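5-ketofructose reductase (Gluconobacter sp., PDB 7COL) probably catalyses the NADPH-dependent reduction of 5-keto-D-fructose to D-fructose, using a fold related to that of shikimate dehydrogenases. Local coordinates at residues A[193-198]-A[221-226]. Sequence-based numbering, arbitrary orientation.
With NDP (NADPH dihydro-nicotinamide-adenine-dinucleotide phosphate), chain C.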
ATOM      1  N   ILE A 193      -1.067 -10.576 -40.097  1.00 20.44           N
ATOM      2  CA  ILE A 193      -0.400 -10.083 -38.896  1.00 19.78           C
ATOM      3  C   ILE A 193       0.653 -11.089 -38.489  1.00 18.97           C
ATOM      4  O   ILE A 193       0.374 -12.295 -38.419  1.00 19.32           O
ATOM      5  CB  ILE A 193      -1.424  -9.827 -37.749  1.00 19.10           C
ATOM      6  CG1 ILE A 193      -2.366  -8.677 -38.126  1.00 18.98           C
ATOM      7  CG2 ILE A 193      -0.722  -9.547 -36.411  1.00 19.46           C
ATOM      8  CD1 ILE A 193      -3.784  -8.819 -37.597  1.00 19.49           C
ATOM      9  N   LEU A 194       1.859 -10.579 -38.226  1.00 18.55           N
ATOM     10  CA  LEU A 194       2.952 -11.387 -37.699  1.00 18.62           C
ATOM     11  C   LEU A 194       3.371 -10.835 -36.345  1.00 18.78           C
ATOM     12  O   LEU A 194       3.566  -9.622 -36.188  1.00 18.29           O
ATOM     13  CB  LEU A 194       4.141 -11.412 -38.668  1.00 18.19           C
ATOM     14  CG  LEU A 194       5.457 -12.064 -38.203  1.00 18.27           C
ATOM     15  CD1 LEU A 194       5.345 -13.561 -37.961  1.00 17.12           C
ATOM     16  CD2 LEU A 194       6.551 -11.763 -39.206  1.00 18.27           C
ATOM     17  N   ILE A 195       3.492 -11.731 -35.370  1.00 19.01           N
ATOM     18  CA  ILE A 195       3.812 -11.323 -33.993  1.00 18.80           C
ATOM     19  C   ILE A 195       5.006 -12.088 -33.460  1.00 18.54           C
ATOM     20  O   ILE A 195       4.974 -13.311 -33.402  1.00 17.33           O
ATOM     21  CB  ILE A 195       2.637 -11.546 -33.000  1.00 19.27           C
ATOM     22  CG1 ILE A 195       1.295 -11.118 -33.594  1.00 19.33           C
ATOM     23  CG2 ILE A 195       2.915 -10.832 -31.670  1.00 19.55           C
ATOM     24  CD1 ILE A 195       0.130 -11.880 -33.028  1.00 19.13           C
ATOM     25  N   ASN A 196       6.034 -11.366 -33.025  1.00 18.98           N
ATOM     26  CA  ASN A 196       7.059 -12.001 -32.227  1.00 19.50           C
ATOM     27  C   ASN A 196       6.576 -12.113 -30.794  1.00 21.06           C
ATOM     28  O   ASN A 196       6.280 -11.089 -30.166  1.00 20.66           O
ATOM     29  CB  ASN A 196       8.394 -11.253 -32.243  1.00 19.14           C
ATOM     30  CG  ASN A 196       9.407 -11.891 -31.298  1.00 19.37           C
ATOM     31  OD1 ASN A 196       9.777 -13.038 -31.500  1.00 18.34           O
ATOM     32  ND2 ASN A 196       9.791 -11.172 -30.221  1.00 18.17           N
ATOM     33  N   ALA A 197       6.502 -13.353 -30.303  1.00 21.58           N
ATOM     34  CA  ALA A 197       6.183 -13.652 -28.894  1.00 23.26           C
ATOM     35  C   ALA A 197       7.255 -14.510 -28.217  1.00 23.15           C
ATOM     36  O   ALA A 197       7.053 -15.010 -27.112  1.00 23.85           O
ATOM     37  CB  ALA A 197       4.803 -14.284 -28.763  1.00 22.80           C
ATOM     38  N   THR A 198       8.405 -14.648 -28.877  1.00 23.20           N
ATOM     39  CA  THR A 198       9.622 -15.196 -28.260  1.00 23.54           C
ATOM     40  C   THR A 198      10.283 -14.127 -27.375  1.00 24.25           C
ATOM     41  O   THR A 198       9.884 -12.954 -27.403  1.00 24.84           O
ATOM     42  CB  THR A 198      10.676 -15.651 -29.307  1.00 23.37           C
ATOM     43  OG1 THR A 198      11.203 -14.507 -29.994  1.00 24.01           O
ATOM     44  CG2 THR A 198      10.097 -16.640 -30.327  1.00 23.55           C
ATOM     45  N   VAL A 221       0.980  -6.348 -40.908  1.00 21.11           N
ATOM     46  CA  VAL A 221       1.172  -5.693 -39.614  1.00 19.59           C
ATOM     47  C   VAL A 221       2.141  -6.542 -38.790  1.00 19.40           C
ATOM     48  O   VAL A 221       1.925  -7.749 -38.602  1.00 18.77           O
ATOM     49  CB  VAL A 221      -0.167  -5.451 -38.869  1.00 20.01           C
ATOM     50  CG1 VAL A 221       0.072  -4.903 -37.464  1.00 20.21           C
ATOM     51  CG2 VAL A 221      -1.048  -4.480 -39.645  1.00 21.09           C
ATOM     52  N   VAL A 222       3.224  -5.912 -38.326  1.00 18.65           N
ATOM     53  CA  VAL A 222       4.297  -6.633 -37.638  1.00 18.31           C
ATOM     54  C   VAL A 222       4.380  -6.127 -36.199  1.00 18.37           C
ATOM     55  O   VAL A 222       4.521  -4.932 -35.975  1.00 18.76           O
ATOM     56  CB  VAL A 222       5.645  -6.525 -38.400  1.00 18.07           C
ATOM     57  CG1 VAL A 222       6.750  -7.292 -37.682  1.00 18.44           C
ATOM     58  CG2 VAL A 222       5.506  -7.085 -39.812  1.00 18.71           C
ATOM     59  N   ALA A 223       4.276  -7.048 -35.243  1.00 18.04           N
ATOM     60  CA  ALA A 223       4.171  -6.713 -33.813  1.00 18.73           C
ATOM     61  C   ALA A 223       5.196  -7.493 -33.000  1.00 18.54           C
ATOM     62  O   ALA A 223       5.569  -8.607 -33.359  1.00 18.69           O
ATOM     63  CB  ALA A 223       2.764  -7.018 -33.299  1.00 17.51           C
ATOM     64  N   ASP A 224       5.613  -6.916 -31.878  1.00 18.78           N
ATOM     65  CA  ASP A 224       6.642  -7.509 -31.071  1.00 19.68           C
ATOM     66  C   ASP A 224       6.326  -7.289 -29.592  1.00 19.67           C
ATOM     67  O   ASP A 224       6.045  -6.169 -29.175  1.00 18.03           O
ATOM     68  CB  ASP A 224       7.996  -6.882 -31.428  1.00 21.40           C
ATOM     69  CG  ASP A 224       9.162  -7.739 -31.010  1.00 23.04           C
ATOM     70  OD1 ASP A 224       9.088  -8.379 -29.939  1.00 24.63           O
ATOM     71  OD2 ASP A 224      10.163  -7.781 -31.755  1.00 24.66           O
ATOM     72  N   VAL A 225       6.403  -8.370 -28.816  1.00 20.49           N
ATOM     73  CA  VAL A 225       6.060  -8.324 -27.400  1.00 21.13           C
ATOM     74  C   VAL A 225       7.107  -7.630 -26.548  1.00 22.08           C
ATOM     75  O   VAL A 225       6.776  -7.130 -25.461  1.00 22.95           O
ATOM     76  CB  VAL A 225       5.710  -9.725 -26.819  1.00 20.94           C
ATOM     77  CG1 VAL A 225       4.466 -10.263 -27.490  1.00 21.12           C
ATOM     78  CG2 VAL A 225       6.860 -10.714 -26.947  1.00 20.39           C
ATOM     79  N   ILE A 226       8.355  -7.580 -27.045  1.00 23.83           N
ATOM     80  CA  ILE A 226       9.497  -7.065 -26.264  1.00 24.25           C
ATOM     81  C   ILE A 226       9.296  -5.611 -25.824  1.00 24.28           C
ATOM     82  O   ILE A 226       9.165  -4.724 -26.670  1.00 25.22           O
ATOM     83  CB  ILE A 226      10.883  -7.340 -26.929  1.00 24.97           C
ATOM     84  CG1 ILE A 226      11.404  -8.711 -26.490  1.00 25.99           C
ATOM     85  CG2 ILE A 226      11.955  -6.347 -26.473  1.00 25.46           C
ATOM     86  CD1 ILE A 226      10.939  -9.871 -27.327  1.00 27.19           C
TER
HETATM   87  PA  NDP C 501       8.482 -18.138 -22.163  1.00 38.60           P
HETATM   88  O1A NDP C 501       9.799 -18.525 -21.525  1.00 38.21           O
HETATM   89  O2A NDP C 501       7.192 -18.689 -21.601  1.00 37.48           O
HETATM   90  O5B NDP C 501       8.546 -18.523 -23.731  1.00 38.47           O
HETATM   91  C5B NDP C 501       9.695 -18.191 -24.512  1.00 37.05           C
HETATM   92  C4B NDP C 501       9.411 -18.497 -25.976  1.00 36.34           C
HETATM   93  O4B NDP C 501      10.426 -17.901 -26.784  1.00 36.24           O
HETATM   94  C3B NDP C 501       9.468 -19.983 -26.272  1.00 36.50           C
HETATM   95  O3B NDP C 501       8.460 -20.309 -27.238  1.00 34.69           O
HETATM   96  C2B NDP C 501      10.836 -20.191 -26.892  1.00 36.98           C
HETATM   97  O2B NDP C 501      10.904 -21.331 -27.752  1.00 39.15           O
HETATM   98  C1B NDP C 501      11.040 -18.883 -27.628  1.00 35.05           C
HETATM   99  N9A NDP C 501      12.472 -18.582 -27.845  1.00 33.67           N
HETATM  100  C8A NDP C 501      13.306 -18.005 -26.950  1.00 34.16           C
HETATM  101  N7A NDP C 501      14.554 -17.879 -27.460  1.00 33.32           N
HETATM  102  C5A NDP C 501      14.521 -18.372 -28.715  1.00 32.70           C
HETATM  103  C6A NDP C 501      15.485 -18.540 -29.831  1.00 32.91           C
HETATM  104  N6A NDP C 501      16.768 -18.138 -29.676  1.00 33.87           N
HETATM  105  N1A NDP C 501      15.053 -19.109 -30.994  1.00 32.88           N
HETATM  106  C2A NDP C 501      13.778 -19.511 -31.163  1.00 31.82           C
HETATM  107  N3A NDP C 501      12.846 -19.383 -30.191  1.00 32.69           N
HETATM  108  C4A NDP C 501      13.146 -18.834 -28.970  1.00 33.44           C
HETATM  109  O3  NDP C 501       8.402 -16.526 -22.245  1.00 37.88           O
HETATM  110  PN  NDP C 501       6.995 -15.724 -22.289  1.00 37.15           P
HETATM  111  O1N NDP C 501       6.465 -15.637 -20.869  1.00 35.81           O
HETATM  112  O2N NDP C 501       6.139 -16.317 -23.376  1.00 33.68           O
HETATM  113  O5D NDP C 501       7.415 -14.218 -22.728  1.00 35.90           O
HETATM  114  C5D NDP C 501       8.139 -13.932 -23.926  1.00 36.09           C
HETATM  115  C4D NDP C 501       8.516 -12.451 -23.961  1.00 36.21           C
HETATM  116  O4D NDP C 501       7.338 -11.642 -24.039  1.00 35.46           O
HETATM  117  C3D NDP C 501       9.274 -12.000 -22.717  1.00 37.12           C
HETATM  118  O3D NDP C 501      10.476 -11.364 -23.157  1.00 38.28           O
HETATM  119  C2D NDP C 501       8.349 -11.032 -21.985  1.00 36.65           C
HETATM  120  O2D NDP C 501       9.081  -9.925 -21.453  1.00 37.05           O
HETATM  121  C1D NDP C 501       7.366 -10.585 -23.068  1.00 36.18           C
HETATM  122  N1N NDP C 501       5.994 -10.228 -22.641  1.00 35.84           N
HETATM  123  C2N NDP C 501       5.561  -8.986 -22.965  1.00 34.43           C
HETATM  124  C3N NDP C 501       4.274  -8.531 -22.630  1.00 32.72           C
HETATM  125  C7N NDP C 501       3.841  -7.123 -23.007  1.00 31.91           C
HETATM  126  O7N NDP C 501       2.750  -6.682 -22.628  1.00 29.86           O
HETATM  127  N7N NDP C 501       4.661  -6.362 -23.755  1.00 29.25           N
HETATM  128  C4N NDP C 501       3.416  -9.422 -21.958  1.00 33.90           C
HETATM  129  C5N NDP C 501       3.868 -10.710 -21.639  1.00 33.78           C
HETATM  130  C6N NDP C 501       5.168 -11.095 -21.998  1.00 34.62           C
HETATM  131  P2B NDP C 501      10.994 -22.826 -27.150  1.00 40.23           P
HETATM  132  O1X NDP C 501       9.555 -23.134 -26.803  1.00 40.30           O
HETATM  133  O2X NDP C 501      11.531 -23.657 -28.298  1.00 39.29           O
HETATM  134  O3X NDP C 501      11.915 -22.699 -25.961  1.00 39.55           O
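Asn196 and Asp224 meet where two parallel strands, 193-196 and 221-224, end at the C-terminal side of a parallel Rossmann-type sheet, where NADPH binds, a worked example of how such strand ends shape a dinucleotide site. The two side chains lie alongside each other and point the same way, their amide and carboxylate planes 71° apart. Asn196 ND2 gives a nearly straight bond of 2.9 Å to Asp224 OD1; Asp224 OD1 lies in the amide plane, but ND2 comes to it from above the carboxylate plane. From the opposite face Asp224 OD1 also accepts Ile226 N at 3.1 Å, closing an Asx turn that bends the chain after the strand. Asp224 CG stands anti to the backbone N (chi1 -160°), which carries the carboxylate alongside Asn196, while OD2 is held by Thr232 OG1. With an alanine at Asp224, the shared acceptor of Asn196 ND2 and Ile226 N is gone, and the amide and the turn would probably be freer to shift. On the other arm of the Asn196 amide, OD1 accepts a hydrogen bond from Thr198 OG1 at 2.5 Å, in the carbonyl plane, so both ends of the amide help fix its rotation.

The backbones of the two strands pair in parallel register, from Leu194 N to Val221 O (2.9 Å) through to Val225 N on Asn196 O. Ile193, Ile195, Val221 and Ala223 face helix 110-119; Leu194 and Val222 pack on Phe234 of helix 233-241. Beyond the strands the loops reach NADPH: Thr198 CA lies 3.2 Å from O4B of the adenosine ribose, and Val225 O accepts the nicotinamide amide N7N at 2.8 Å.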